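Side-chain contacts in probable fumarate reductase Ifc3 (Shewanella frigidimarina, PDB 1QO8), which catalyses the essentially unidirectional reduction of fumarate to succinate in vitro, carrying one FAD and four covalently bound haem c groups per subunit: residues 190-195 / 202-207; 275-280 / 286-291; 364-369 / 435-440. One frame throughout, in Å; residues are numbered along the deposited sequence.

How the interactions relate
Interactions 1 and 2 each join neighbouring elements, two consecutive helices in the first and the strands of a hairpin in the second, whereas interaction 3 brings together segments 66 residues apart. Interaction 1, buried throughout, is purely apolar, a few methyl groups and a sulfur between helices 184-194 and 201-220. Interaction 2, buried apart from the partly exposed Lys275, rests on main-chain hydrogen bonds, with valines packed on one face of the sheet. Interaction 3, partly exposed at Asp366 and Tyr437 but otherwise buried, mixes a methionine, a water bridge and a haem edge. The contacts do not touch; interactions 2 and 3, on opposite sides of the chain's centre, have centres 43 Å apart.

Interaction 1: 190-195 / 202-207; sequences DAMKGG and KLVTIL
Val204 meets helix 184-194 with both of its methyl groups, and each finds a different partner. The contact is wholly apolar. CG1 of Val204 lies 3.7 Å from CB of Ala191, which points toward helix 201-220, while CG2 of Val204 comes within 3.9 Å of SD of Met192. The valine is therefore forked over two consecutive residues of the facing helix. Its CG1 stands anti to the backbone N (chi1 -177°), which leaves CG2 beside that N and turned to the methionine. The CA atoms of Ala191 and Val204 are 7.2 Å apart, a close approach that the small alanine permits. Met192 sets off to the side of the contact, and the bend at chi2 (-66°) brings SD against Val204 CG2 at a slant. Asn199, in the connecting loop, touches both Met192 and Val204.

The polar links lie within the segments or beyond them. Gly195 N donates to Ala191 O at 2.8 Å, closing the last turn of the helix before the chain leaves helical geometry. On the same helix, Asp190 forms salt bridges to Arg235 and Arg238, and helix 543-563 packs on Ala191 through Asn543. Through an alanine, a valine and a methionine sulfur, two consecutive helices joined by a short connection are thus packed side by side in the FAD-binding domain.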
loop_
_atom_site.group_PDB
_atom_site.type_symbol
_atom_site.label_atom_id
_atom_site.label_comp_id
_atom_site.label_asym_id
_atom_site.label_seq_id
_atom_site.Cartn_x
_atom_site.Cartn_y
_atom_site.Cartn_z
ATOM N N ASP A 190 18.765 -17.341 -7.670
ATOM C CA ASP A 190 17.477 -17.890 -8.061
ATOM C C ASP A 190 16.339 -17.134 -7.396
ATOM O O ASP A 190 15.286 -16.855 -7.990
ATOM C CB ASP A 190 17.405 -19.387 -7.654
ATOM C CG ASP A 190 18.202 -20.366 -8.518
ATOM O OD1 ASP A 190 18.915 -19.994 -9.465
ATOM O OD2 ASP A 190 18.176 -21.602 -8.265
ATOM N N ALA A 191 16.476 -16.883 -6.085
ATOM C CA ALA A 191 15.452 -16.118 -5.374
ATOM C C ALA A 191 15.328 -14.701 -5.950
ATOM O O ALA A 191 14.233 -14.125 -6.115
ATOM C CB ALA A 191 15.785 -16.071 -3.858
ATOM N N MET A 192 16.487 -14.068 -6.182
ATOM C CA MET A 192 16.464 -12.646 -6.586
ATOM C C MET A 192 15.741 -12.482 -7.903
ATOM O O MET A 192 14.940 -11.605 -8.193
ATOM C CB MET A 192 17.892 -12.080 -6.608
ATOM C CG MET A 192 18.474 -11.970 -5.195
ATOM S SD MET A 192 17.633 -10.773 -4.142
ATOM C CE MET A 192 17.801 -9.274 -5.140
ATOM N N LYS A 193 16.033 -13.436 -8.793
ATOM C CA LYS A 193 15.446 -13.524 -10.117
ATOM C C LYS A 193 13.963 -13.866 -9.998
ATOM O O LYS A 193 13.113 -13.297 -10.717
ATOM C CB LYS A 193 16.210 -14.599 -10.902
ATOM C CG LYS A 193 15.524 -14.886 -12.224
ATOM C CD LYS A 193 16.201 -15.955 -13.069
ATOM C CE LYS A 193 15.436 -16.046 -14.386
ATOM N NZ LYS A 193 15.821 -17.229 -15.200
ATOM N N GLY A 194 13.674 -14.823 -9.089
ATOM C CA GLY A 194 12.234 -15.200 -8.950
ATOM C C GLY A 194 11.462 -13.980 -8.405
ATOM O O GLY A 194 10.340 -13.749 -8.779
ATOM N N GLY A 195 12.069 -13.153 -7.554
ATOM C CA GLY A 195 11.440 -11.940 -7.052
ATOM C C GLY A 195 11.471 -10.716 -7.936
ATOM O O GLY A 195 11.254 -9.585 -7.454
ATOM N N LYS A 202 19.907 -8.691 1.508
ATOM C CA LYS A 202 20.425 -9.116 2.784
ATOM C C LYS A 202 19.552 -10.189 3.436
ATOM O O LYS A 202 20.073 -11.091 4.108
ATOM C CB LYS A 202 20.585 -7.914 3.736
ATOM C CG LYS A 202 21.225 -6.726 3.069
ATOM C CD LYS A 202 20.905 -5.381 3.682
ATOM C CE LYS A 202 19.489 -5.162 4.188
ATOM N NZ LYS A 202 19.021 -3.786 3.803
ATOM N N LEU A 203 18.231 -10.053 3.227
ATOM C CA LEU A 203 17.363 -11.069 3.870
ATOM C C LEU A 203 17.547 -12.377 3.104
ATOM O O LEU A 203 17.657 -13.450 3.707
ATOM C CB LEU A 203 15.943 -10.518 3.885
ATOM C CG LEU A 203 15.646 -9.246 4.665
ATOM C CD1 LEU A 203 14.146 -8.955 4.582
ATOM C CD2 LEU A 203 16.085 -9.374 6.130
ATOM N N VAL A 204 17.662 -12.279 1.776
ATOM C CA VAL A 204 17.850 -13.422 0.902
ATOM C C VAL A 204 19.116 -14.197 1.221
ATOM O O VAL A 204 19.083 -15.440 1.178
ATOM C CB VAL A 204 17.791 -13.061 -0.596
ATOM C CG1 VAL A 204 17.917 -14.243 -1.524
ATOM C CG2 VAL A 204 16.404 -12.428 -0.821
ATOM N N THR A 205 20.219 -13.466 1.442
ATOM C CA THR A 205 21.485 -14.069 1.833
ATOM C C THR A 205 21.419 -14.857 3.125
ATOM O O THR A 205 21.879 -16.001 3.182
ATOM C CB THR A 205 22.574 -12.930 1.914
ATOM O OG1 THR A 205 22.647 -12.381 0.580
ATOM C CG2 THR A 205 23.925 -13.460 2.322
ATOM N N ILE A 206 20.853 -14.325 4.183
ATOM C CA ILE A 206 20.567 -15.051 5.418
ATOM C C ILE A 206 19.656 -16.256 5.220
ATOM O O ILE A 206 19.921 -17.337 5.791
ATOM C CB ILE A 206 19.921 -14.110 6.441
ATOM C CG1 ILE A 206 21.053 -13.115 6.834
ATOM C CG2 ILE A 206 19.333 -14.811 7.644
ATOM C CD1 ILE A 206 20.685 -12.123 7.893
ATOM N N LEU A 207 18.609 -16.049 4.421
ATOM C CA LEU A 207 17.746 -17.158 4.049
ATOM C C LEU A 207 18.601 -18.302 3.475
ATOM O O LEU A 207 18.552 -19.392 4.036
ATOM C CB LEU A 207 16.647 -16.785 3.039
ATOM C CG LEU A 207 15.695 -17.942 2.752
ATOM C CD1 LEU A 207 14.984 -18.313 4.040
ATOM C CD2 LEU A 207 14.667 -17.595 1.652
#

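Interaction 2: 275-280 / 286-291; sequences KLVVND and GAVVHG
Gly286 opens the contact by accepting a hydrogen bond from the neighbouring strand: Val277 N donates to Gly286 O at 2.9 Å in a bond nearly straight at the hydrogen (168°), although the donor stands above the carbonyl plane. The backbone of this glycine is extended, at phi 149°, where a beta carbon would collide with the carbonyl oxygen of the residue before. CG2 of Val277 lies 3.7 Å from Ala287 N, so the valine packs over main chain here.

Ala287 forms a non-hydrogen-bonded pair with Leu276, their CA atoms 4.3 Å apart and their side chains on the same face. CA of Ala287 approaches Lys275 O at 3.1 Å in a CA-H...O contact, and its CB sits 3.5 Å from that oxygen. The Ala287 side chain touches Val273, which binds FAD. The two strands, 271-278 and 284-291, form an antiparallel beta hairpin at one side of a four-stranded mixed sheet, where 271-278 is an outermost strand and 295-301 flanks 284-291 on its other side.

Val288 N donates to Lys275 O at 3.0 Å in a more bent bond (144°). Its side chain lies on the other face, together with those of Lys275 and Val277. CG2 of Val288, beside its backbone N with CG1 anti to that N, reaches CG2 of Val277 at 4.1 Å and CB of Lys275 at 4.2 Å. Ile114 of helix 107-115 rests on all three of these side chains. Beyond the segments the pairing runs on through backbone bonds of Val288 with Val274 and of His290 with Arg272.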
loop_
_atom_site.group_PDB
_atom_site.type_symbol
_atom_site.label_atom_id
_atom_site.label_comp_id
_atom_site.label_asym_id
_atom_site.label_seq_id
_atom_site.Cartn_x
_atom_site.Cartn_y
_atom_site.Cartn_z
ATOM N N LYS A 275 -4.324 -5.389 19.464
ATOM C CA LYS A 275 -3.625 -4.146 19.521
ATOM C C LYS A 275 -2.238 -4.314 20.091
ATOM O O LYS A 275 -2.072 -5.176 20.945
ATOM C CB LYS A 275 -4.445 -3.193 20.458
ATOM C CG LYS A 275 -3.952 -1.764 20.198
ATOM C CD LYS A 275 -4.741 -0.735 20.994
ATOM C CE LYS A 275 -4.675 0.556 20.168
ATOM N NZ LYS A 275 -3.813 1.567 20.848
ATOM N N LEU A 276 -1.234 -3.663 19.595
ATOM C CA LEU A 276 0.071 -3.662 20.244
ATOM C C LEU A 276 0.070 -2.404 21.159
ATOM O O LEU A 276 -0.406 -1.335 20.738
ATOM C CB LEU A 276 1.203 -3.556 19.229
ATOM C CG LEU A 276 1.274 -4.659 18.139
ATOM C CD1 LEU A 276 2.115 -4.209 16.947
ATOM C CD2 LEU A 276 1.827 -5.959 18.700
ATOM N N VAL A 277 0.604 -2.542 22.347
ATOM C CA VAL A 277 0.495 -1.443 23.341
ATOM C C VAL A 277 1.868 -0.793 23.326
ATOM O O VAL A 277 2.889 -1.446 23.517
ATOM C CB VAL A 277 0.198 -1.955 24.754
ATOM C CG1 VAL A 277 0.003 -0.783 25.784
ATOM C CG2 VAL A 277 -1.028 -2.851 24.694
ATOM N N VAL A 278 1.895 0.494 23.021
ATOM C CA VAL A 278 3.205 1.193 23.041
ATOM C C VAL A 278 3.245 2.142 24.242
ATOM O O VAL A 278 2.197 2.716 24.577
ATOM C CB VAL A 278 3.320 1.937 21.702
ATOM C CG1 VAL A 278 4.457 2.944 21.664
ATOM C CG2 VAL A 278 3.469 0.894 20.577
ATOM N N ASN A 279 4.374 2.306 24.915
ATOM C CA ASN A 279 4.425 3.211 26.089
ATOM C C ASN A 279 4.605 4.642 25.570
ATOM O O ASN A 279 4.364 4.903 24.369
ATOM C CB ASN A 279 5.542 2.807 27.040
ATOM C CG ASN A 279 6.912 2.919 26.416
ATOM O OD1 ASN A 279 7.115 3.431 25.331
ATOM N ND2 ASN A 279 7.991 2.426 27.043
ATOM N N ASP A 280 5.102 5.568 26.401
ATOM C CA ASP A 280 5.401 6.893 25.857
ATOM C C ASP A 280 6.771 7.052 25.233
ATOM O O ASP A 280 6.943 8.051 24.516
ATOM C CB ASP A 280 5.167 8.013 26.889
ATOM C CG ASP A 280 3.896 8.752 26.482
ATOM O OD1 ASP A 280 2.802 8.192 26.759
ATOM O OD2 ASP A 280 3.991 9.857 25.874
ATOM N N GLY A 286 3.519 -4.725 25.075
ATOM C CA GLY A 286 2.641 -5.914 25.350
ATOM C C GLY A 286 1.490 -5.730 24.341
ATOM O O GLY A 286 1.742 -5.065 23.334
ATOM N N ALA A 287 0.310 -6.286 24.600
ATOM C CA ALA A 287 -0.647 -6.350 23.489
ATOM C C ALA A 287 -1.960 -6.709 24.131
ATOM O O ALA A 287 -1.888 -7.372 25.169
ATOM C CB ALA A 287 -0.172 -7.537 22.595
ATOM N N VAL A 288 -3.065 -6.248 23.605
ATOM C CA VAL A 288 -4.366 -6.651 24.060
ATOM C C VAL A 288 -4.822 -7.858 23.250
ATOM O O VAL A 288 -4.803 -7.883 21.989
ATOM C CB VAL A 288 -5.373 -5.514 23.851
ATOM C CG1 VAL A 288 -6.730 -5.893 24.444
ATOM C CG2 VAL A 288 -4.869 -4.196 24.507
ATOM N N VAL A 289 -5.197 -8.862 24.018
ATOM C CA VAL A 289 -5.746 -10.127 23.636
ATOM C C VAL A 289 -7.264 -10.147 23.884
ATOM O O VAL A 289 -7.789 -9.761 24.928
ATOM C CB VAL A 289 -5.172 -11.282 24.477
ATOM C CG1 VAL A 289 -5.737 -12.628 23.988
ATOM C CG2 VAL A 289 -3.677 -11.301 24.417
ATOM N N HIS A 290 -8.010 -10.514 22.842
ATOM C CA HIS A 290 -9.379 -10.943 22.986
ATOM C C HIS A 290 -9.463 -12.462 23.011
ATOM O O HIS A 290 -9.265 -13.105 21.980
ATOM C CB HIS A 290 -10.219 -10.323 21.879
ATOM C CG HIS A 290 -11.641 -10.754 22.002
ATOM N ND1 HIS A 290 -12.472 -10.630 20.953
ATOM C CD2 HIS A 290 -12.377 -11.292 23.003
ATOM C CE1 HIS A 290 -13.685 -11.082 21.266
ATOM N NE2 HIS A 290 -13.648 -11.458 22.513
ATOM N N GLY A 291 -9.689 -12.986 24.224
ATOM C CA GLY A 291 -9.810 -14.407 24.462
ATOM C C GLY A 291 -11.284 -14.704 24.357
ATOM O O GLY A 291 -12.110 -13.887 24.839
#

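Interaction 3: 364-369 / 435-440; sequences GKDSRI and MLYKGD. With HEM (protoporphyrin IX containing Fe), chain C.
Met435 and Ser367 bring the two segments together, their CA atoms 6.5 Å apart, where the irregular loop after strand 357-364 meets the chain just ahead of strand 437-439. The loop turns tightly: Arg368 is the centre of an inverse gamma turn, with Ile369 N bonded to Ser367 O at 2.6 Å, and a separate bond from Gly364 N to Ile369 O at 2.7 Å closes the loop. Both flanking strands pair with the long strand 489-505 in a mixed sheet of the flavoprotein part, and the loop carries Ile369 into a haem pocket.

Met435 carries the apolar part of the contact. Its CG presses on Ser367 CB at 3.4 Å, tighter than usual for two carbons, and its sulfur runs alongside the serine hydroxyl. The bend at chi3 (75°) then turns the terminal methyl toward the loop, where CE of Met435 meets CG2 of Ile369 at 4.1 Å.

Ile369 lies between this methionine and the haem. Its CD1 touches haem CBD at 3.6 Å, and CG1 and CD1 also approach the ring carbons C2D and C3D; His83, an axial ligand of haem c #4, packs on the same isoleucine. An alanine here would lack CG1, CG2 and CD1 and would probably open a gap between the methionine methyl and the haem propionate, leaving both with more room to turn.

Polar groups meet beside Tyr437. The Asp366 carboxylate comes to the rim of the Tyr437 ring, the two planes 30° apart, with OD2 lying 3.9 Å from CE1 of Tyr437 and in the plane of the ring. One water joins the segments here, donating both to Asp366 OD2 and, at 2.7 Å, to Met435 O.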
loop_
_atom_site.group_PDB
_atom_site.type_symbol
_atom_site.label_atom_id
_atom_site.label_comp_id
_atom_site.label_asym_id
_atom_site.label_seq_id
_atom_site.Cartn_x
_atom_site.Cartn_y
_atom_site.Cartn_z
ATOM N N GLY A 364 -9.549 -24.786 -6.507
ATOM C CA GLY A 364 -10.950 -25.222 -6.553
ATOM C C GLY A 364 -11.911 -24.191 -6.049
ATOM O O GLY A 364 -11.592 -23.500 -5.083
ATOM N N LYS A 365 -13.107 -24.030 -6.570
ATOM C CA LYS A 365 -13.989 -22.965 -6.167
ATOM C C LYS A 365 -14.833 -23.428 -4.967
ATOM O O LYS A 365 -15.150 -22.667 -4.036
ATOM C CB LYS A 365 -14.785 -22.397 -7.337
ATOM C CG LYS A 365 -14.946 -20.871 -7.235
ATOM C CD LYS A 365 -16.280 -20.331 -7.729
ATOM C CE LYS A 365 -16.587 -18.964 -7.121
ATOM N NZ LYS A 365 -15.485 -17.961 -7.303
ATOM N N ASP A 366 -15.091 -24.729 -4.889
ATOM C CA ASP A 366 -15.766 -25.395 -3.797
ATOM C C ASP A 366 -14.804 -25.935 -2.745
ATOM O O ASP A 366 -14.961 -25.562 -1.582
ATOM C CB ASP A 366 -16.623 -26.573 -4.302
ATOM C CG ASP A 366 -16.204 -27.067 -5.686
ATOM O OD1 ASP A 366 -15.006 -26.806 -6.119
ATOM O OD2 ASP A 366 -17.143 -27.678 -6.309
ATOM N N SER A 367 -13.971 -26.881 -3.100
ATOM C CA SER A 367 -12.869 -27.350 -2.263
ATOM C C SER A 367 -11.632 -26.529 -2.599
ATOM O O SER A 367 -11.000 -26.605 -3.684
ATOM C CB SER A 367 -12.789 -28.834 -2.370
ATOM O OG SER A 367 -11.837 -29.625 -1.713
ATOM N N ARG A 368 -11.179 -25.676 -1.666
ATOM C CA ARG A 368 -10.227 -24.615 -2.010
ATOM C C ARG A 368 -8.825 -25.107 -2.049
ATOM O O ARG A 368 -7.879 -24.705 -1.362
ATOM C CB ARG A 368 -10.417 -23.345 -1.161
ATOM C CG ARG A 368 -11.798 -22.711 -1.343
ATOM C CD ARG A 368 -12.001 -21.406 -0.503
ATOM N NE ARG A 368 -11.749 -21.608 0.920
ATOM C CZ ARG A 368 -10.656 -21.402 1.624
ATOM N NH1 ARG A 368 -9.456 -20.909 1.204
ATOM N NH2 ARG A 368 -10.751 -21.689 2.956
ATOM N N ILE A 369 -8.584 -26.069 -2.935
ATOM C CA ILE A 369 -7.257 -26.691 -3.044
ATOM C C ILE A 369 -6.737 -26.370 -4.461
ATOM O O ILE A 369 -7.587 -26.224 -5.351
ATOM C CB ILE A 369 -7.658 -28.180 -2.890
ATOM C CG1 ILE A 369 -7.651 -28.527 -1.394
ATOM C CG2 ILE A 369 -6.866 -29.136 -3.768
ATOM C CD1 ILE A 369 -8.227 -29.900 -1.137
ATOM N N MET A 435 -14.141 -33.607 -5.290
ATOM C CA MET A 435 -14.131 -32.386 -6.126
ATOM C C MET A 435 -14.648 -32.523 -7.547
ATOM O O MET A 435 -14.976 -31.540 -8.269
ATOM C CB MET A 435 -12.653 -31.941 -6.103
ATOM C CG MET A 435 -12.334 -31.354 -4.677
ATOM S SD MET A 435 -10.504 -31.136 -4.734
ATOM C CE MET A 435 -10.393 -29.659 -5.787
ATOM N N LEU A 436 -14.777 -33.787 -7.989
ATOM C CA LEU A 436 -15.187 -33.951 -9.424
ATOM C C LEU A 436 -16.669 -34.122 -9.579
ATOM O O LEU A 436 -17.241 -35.068 -8.968
ATOM C CB LEU A 436 -14.531 -35.232 -9.965
ATOM C CG LEU A 436 -13.012 -35.265 -9.874
ATOM C CD1 LEU A 436 -12.554 -36.453 -10.692
ATOM C CD2 LEU A 436 -12.434 -33.872 -10.246
ATOM N N TYR A 437 -17.305 -33.339 -10.435
ATOM C CA TYR A 437 -18.613 -33.678 -10.969
ATOM C C TYR A 437 -18.459 -34.758 -12.053
ATOM O O TYR A 437 -17.397 -34.790 -12.692
ATOM C CB TYR A 437 -19.221 -32.442 -11.643
ATOM C CG TYR A 437 -19.649 -31.379 -10.629
ATOM C CD1 TYR A 437 -18.750 -30.646 -9.897
ATOM C CD2 TYR A 437 -21.016 -31.126 -10.470
ATOM C CE1 TYR A 437 -19.154 -29.661 -8.997
ATOM C CE2 TYR A 437 -21.461 -30.160 -9.566
ATOM C CZ TYR A 437 -20.529 -29.459 -8.840
ATOM O OH TYR A 437 -21.006 -28.503 -7.952
ATOM N N LYS A 438 -19.474 -35.588 -12.280
ATOM C CA LYS A 438 -19.260 -36.619 -13.300
ATOM C C LYS A 438 -20.556 -36.993 -13.985
ATOM O O LYS A 438 -21.595 -36.660 -13.459
ATOM C CB LYS A 438 -18.590 -37.871 -12.800
ATOM C CG LYS A 438 -19.225 -38.576 -11.644
ATOM C CD LYS A 438 -18.229 -39.595 -11.046
ATOM C CE LYS A 438 -17.096 -38.848 -10.335
ATOM N NZ LYS A 438 -16.676 -39.524 -9.067
ATOM N N GLY A 439 -20.460 -37.474 -15.207
ATOM C CA GLY A 439 -21.693 -37.792 -15.966
ATOM C C GLY A 439 -21.268 -39.068 -16.757
ATOM O O GLY A 439 -20.128 -39.170 -17.223
ATOM N N ASP A 440 -22.248 -39.977 -16.870
ATOM C CA ASP A 440 -22.048 -41.079 -17.797
ATOM C C ASP A 440 -21.946 -40.598 -19.218
ATOM O O ASP A 440 -21.336 -41.313 -19.988
ATOM C CB ASP A 440 -23.098 -42.210 -17.640
ATOM C CG ASP A 440 -22.663 -43.005 -16.401
ATOM O OD1 ASP A 440 -21.756 -42.623 -15.624
ATOM O OD2 ASP A 440 -23.227 -44.090 -16.140
HETATM C CHA HEM C . -5.790 -32.581 1.742
HETATM C CHB HEM C . -9.286 -34.493 4.516
HETATM C CHC HEM C . -9.369 -30.267 6.857
HETATM C CHD HEM C . -6.818 -28.152 3.315
HETATM C C1A HEM C . -6.643 -33.505 2.285
HETATM C C2A HEM C . -6.737 -34.935 2.038
HETATM C C3A HEM C . -7.686 -35.453 2.804
HETATM C C4A HEM C . -8.267 -34.341 3.562
HETATM C CMA HEM C . -8.229 -36.897 2.921
HETATM C CAA HEM C . -5.878 -35.684 0.968
HETATM C CBA HEM C . -4.620 -36.357 1.551
HETATM C CGA HEM C . -3.608 -35.303 1.936
HETATM O O1A HEM C . -3.322 -35.277 3.179
HETATM O O2A HEM C . -3.126 -34.538 1.042
HETATM C C1B HEM C . -9.473 -33.549 5.519
HETATM C C2B HEM C . -10.183 -33.757 6.774
HETATM C C3B HEM C . -10.161 -32.603 7.414
HETATM C C4B HEM C . -9.486 -31.614 6.616
HETATM C CMB HEM C . -10.731 -35.120 7.165
HETATM C CAB HEM C . -10.639 -32.228 8.882
HETATM C CBB HEM C . -10.747 -33.167 9.827
HETATM C C1C HEM C . -8.782 -29.291 6.087
HETATM C C2C HEM C . -8.635 -27.872 6.391
HETATM C C3C HEM C . -7.902 -27.319 5.429
HETATM C C4C HEM C . -7.553 -28.353 4.484
HETATM C CMC HEM C . -9.296 -27.257 7.629
HETATM C CAC HEM C . -7.364 -25.854 5.239
HETATM C CBC HEM C . -6.976 -25.099 6.263
HETATM C C1D HEM C . -6.278 -29.185 2.595
HETATM C C2D HEM C . -5.297 -29.021 1.501
HETATM C C3D HEM C . -5.011 -30.242 1.083
HETATM C C4D HEM C . -5.769 -31.205 1.855
HETATM C CMD HEM C . -4.781 -27.649 1.020
HETATM C CAD HEM C . -4.039 -30.663 -0.078
HETATM C CBD HEM C . -4.794 -31.079 -1.315
HETATM C CGD HEM C . -3.991 -31.587 -2.540
HETATM O O1D HEM C . -2.936 -31.015 -2.871
HETATM O O2D HEM C . -4.428 -32.563 -3.184
HETATM N NA HEM C . -7.562 -33.201 3.285
HETATM N NB HEM C . -9.092 -32.225 5.439
HETATM N NC HEM C . -8.100 -29.547 4.916
HETATM N ND HEM C . -6.548 -30.511 2.782
HETATM FE FE HEM C . -7.763 -31.384 4.166
HETATM O O HOH W 1 -15.516 -28.945 -8.284
#